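Local coordinates for protein folylpolyglutamate synthase (FolC) (PDB 6K8C) that probably adds glutamate to dihydropteroate and then extends the polyglutamate tail of tetrahydrofolates, using ATP, at residues Ser81-Phe85 against Phe379-Asn383. Residues are numbered along the deposited sequence; the frame is centred on the assembly and turned at random.
Sequences SPHVF and FLVAN
With CG anti to the carbonyl carbon (chi1 -86°), Phe379 sends its ring from the first turn of helix 379-390 toward Pro82 and Val84, while Asn383, one turn on, has CG anti to its backbone N (chi1 173°) and holds its amide out to the carbonyl of Val84. The pair illustrates how a helix can meet a loop with one aromatic and one polar side chain. Pro82, which follows a cis peptide bond, places CD over one face of the Phe379 ring, almost directly above the centre and 3.8 Å from the centroid, a CH-pi contact. Pro82 CG reaches Phe379 CD2 at 3.6 Å. Val84 CG2 comes in obliquely, 3.7 Å from Phe379 CE2, and Val84 CG1 looks across to Ala382 CB at 4.3 Å. Near the ring plane, His83 O lies 3.8 Å from Phe379 CD2. The polar half is a single bond, Asn383 ND2 to Val84 O, 2.9 Å long and nearly straight at 176°; the acceptor lies in the Asn383 amide plane, whereas the donor is tilted from that of the carbonyl. Asn383 OD1 has a weak hydrogen bond to Lys387, which may polarise the amide. Glu89 accepts the N-H groups of Val84 and Phe85, probably helping to fix the loop. That loop follows strand 76-79 of the first sheet and the helix follows strand 373-376 of the second, in the C-terminal domain, so the contact bridges two domains. Apolar packing beside one uncharged hydrogen bond suggests that this small part of the interface relies on shape and a directional amide, with no salt bridge between the two segments.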
ATOM      1  N   SER A  81       0.148  -3.209  -3.802  1.00 27.27           N
ATOM      2  CA  SER A  81       0.003  -4.571  -3.306  1.00 27.87           C
ATOM      3  C   SER A  81       0.017  -4.533  -1.786  1.00 33.38           C
ATOM      4  O   SER A  81       0.603  -3.614  -1.205  1.00 30.52           O
ATOM      5  CB  SER A  81       1.125  -5.478  -3.834  1.00 31.56           C
ATOM      6  OG  SER A  81       2.364  -5.150  -3.238  1.00 39.81           O
ATOM      7  N   PRO A  82      -0.658  -5.486  -1.111  1.00 33.85           N
ATOM      8  CA  PRO A  82      -1.512  -6.487  -1.750  1.00 37.07           C
ATOM      9  C   PRO A  82      -2.899  -5.905  -1.959  1.00 37.20           C
ATOM     10  O   PRO A  82      -3.007  -4.726  -2.268  1.00 40.13           O
ATOM     11  CB  PRO A  82      -1.525  -7.632  -0.737  1.00 33.71           C
ATOM     12  CG  PRO A  82      -1.448  -6.928   0.587  1.00 32.12           C
ATOM     13  CD  PRO A  82      -0.653  -5.639   0.357  1.00 39.33           C
ATOM     14  N   HIS A  83      -3.946  -6.700  -1.782  1.00 32.15           N
ATOM     15  CA  HIS A  83      -5.301  -6.187  -1.890  1.00 24.51           C
ATOM     16  C   HIS A  83      -6.082  -6.555  -0.638  1.00 28.85           C
ATOM     17  O   HIS A  83      -5.702  -7.452   0.118  1.00 36.02           O
ATOM     18  CB  HIS A  83      -6.005  -6.709  -3.152  1.00 28.96           C
ATOM     19  CG  HIS A  83      -6.180  -8.195  -3.186  1.00 28.44           C
ATOM     20  ND1 HIS A  83      -5.325  -9.029  -3.873  1.00 30.92           N
ATOM     21  CD2 HIS A  83      -7.130  -8.994  -2.644  1.00 34.91           C
ATOM     22  CE1 HIS A  83      -5.731 -10.280  -3.739  1.00 31.33           C
ATOM     23  NE2 HIS A  83      -6.825 -10.286  -2.999  1.00 34.58           N
ATOM     24  N   VAL A  84      -7.172  -5.828  -0.412  1.00 28.66           N
ATOM     25  CA  VAL A  84      -8.018  -6.062   0.753  1.00 36.27           C
ATOM     26  C   VAL A  84      -9.129  -7.038   0.396  1.00 37.28           C
ATOM     27  O   VAL A  84      -9.259  -8.101   1.012  1.00 44.67           O
ATOM     28  CB  VAL A  84      -8.613  -4.747   1.286  1.00 40.31           C
ATOM     29  CG1 VAL A  84      -9.506  -5.028   2.486  1.00 42.37           C
ATOM     30  CG2 VAL A  84      -7.506  -3.767   1.644  1.00 31.98           C
ATOM     31  N   PHE A  85      -9.944  -6.672  -0.590  1.00 28.28           N
ATOM     32  CA  PHE A  85     -11.118  -7.445  -0.971  1.00 34.29           C
ATOM     33  C   PHE A  85     -10.959  -8.150  -2.308  1.00 41.07           C
ATOM     34  O   PHE A  85     -11.225  -9.350  -2.397  1.00 38.09           O
ATOM     35  CB  PHE A  85     -12.358  -6.539  -1.016  1.00 35.10           C
ATOM     36  CG  PHE A  85     -12.557  -5.720   0.232  1.00 38.35           C
ATOM     37  CD1 PHE A  85     -12.993  -6.316   1.406  1.00 42.53           C
ATOM     38  CD2 PHE A  85     -12.312  -4.357   0.228  1.00 37.62           C
ATOM     39  CE1 PHE A  85     -13.179  -5.565   2.556  1.00 44.87           C
ATOM     40  CE2 PHE A  85     -12.498  -3.600   1.377  1.00 36.03           C
ATOM     41  CZ  PHE A  85     -12.932  -4.209   2.541  1.00 40.27           C
ATOM     42  N   PHE A 379      -3.384  -5.851   6.580  1.00 35.43           N
ATOM     43  CA  PHE A 379      -4.067  -6.384   5.409  1.00 42.85           C
ATOM     44  C   PHE A 379      -4.565  -7.791   5.693  1.00 37.24           C
ATOM     45  O   PHE A 379      -5.672  -8.170   5.293  1.00 41.44           O
ATOM     46  CB  PHE A 379      -3.131  -6.393   4.193  1.00 37.16           C
ATOM     47  CG  PHE A 379      -3.098  -5.096   3.423  1.00 37.74           C
ATOM     48  CD1 PHE A 379      -2.274  -4.060   3.828  1.00 38.45           C
ATOM     49  CD2 PHE A 379      -3.869  -4.925   2.283  1.00 42.66           C
ATOM     50  CE1 PHE A 379      -2.222  -2.876   3.124  1.00 43.53           C
ATOM     51  CE2 PHE A 379      -3.823  -3.733   1.568  1.00 41.23           C
ATOM     52  CZ  PHE A 379      -2.995  -2.707   1.995  1.00 43.17           C
ATOM     53  N   LEU A 380      -3.762  -8.573   6.414  1.00 35.50           N
ATOM     54  CA  LEU A 380      -4.119  -9.957   6.700  1.00 36.94           C
ATOM     55  C   LEU A 380      -5.372 -10.037   7.562  1.00 46.70           C
ATOM     56  O   LEU A 380      -6.293 -10.809   7.268  1.00 34.58           O
ATOM     57  CB  LEU A 380      -2.948 -10.668   7.383  1.00 40.47           C
ATOM     58  CG  LEU A 380      -3.214 -12.011   8.065  1.00 38.52           C
ATOM     59  CD1 LEU A 380      -3.679 -13.050   7.056  1.00 59.13           C
ATOM     60  CD2 LEU A 380      -1.968 -12.495   8.796  1.00 46.71           C
ATOM     61  N   VAL A 381      -5.425  -9.240   8.630  1.00 35.48           N
ATOM     62  CA  VAL A 381      -6.586  -9.261   9.517  1.00 34.29           C
ATOM     63  C   VAL A 381      -7.849  -8.884   8.752  1.00 35.35           C
ATOM     64  O   VAL A 381      -8.895  -9.528   8.896  1.00 37.11           O
ATOM     65  CB  VAL A 381      -6.357  -8.328  10.720  1.00 31.37           C
ATOM     66  CG1 VAL A 381      -7.679  -7.970  11.377  1.00 32.08           C
ATOM     67  CG2 VAL A 381      -5.424  -8.980  11.726  1.00 38.25           C
ATOM     68  N   ALA A 382      -7.769  -7.847   7.914  1.00 29.79           N
ATOM     69  CA  ALA A 382      -8.958  -7.391   7.201  1.00 34.87           C
ATOM     70  C   ALA A 382      -9.387  -8.399   6.146  1.00 40.34           C
ATOM     71  O   ALA A 382     -10.582  -8.672   5.989  1.00 33.74           O
ATOM     72  CB  ALA A 382      -8.701  -6.028   6.562  1.00 32.67           C
ATOM     73  N   ASN A 383      -8.425  -8.961   5.410  1.00 34.34           N
ATOM     74  CA  ASN A 383      -8.777  -9.907   4.355  1.00 40.57           C
ATOM     75  C   ASN A 383      -9.286 -11.222   4.937  1.00 40.34           C
ATOM     76  O   ASN A 383     -10.219 -11.825   4.394  1.00 41.32           O
ATOM     77  CB  ASN A 383      -7.578 -10.145   3.439  1.00 34.09           C
ATOM     78  CG  ASN A 383      -7.830 -11.246   2.430  1.00 48.16           C
ATOM     79  OD1 ASN A 383      -7.433 -12.392   2.636  1.00 55.70           O
ATOM     80  ND2 ASN A 383      -8.506 -10.907   1.337  1.00 45.15           N
TER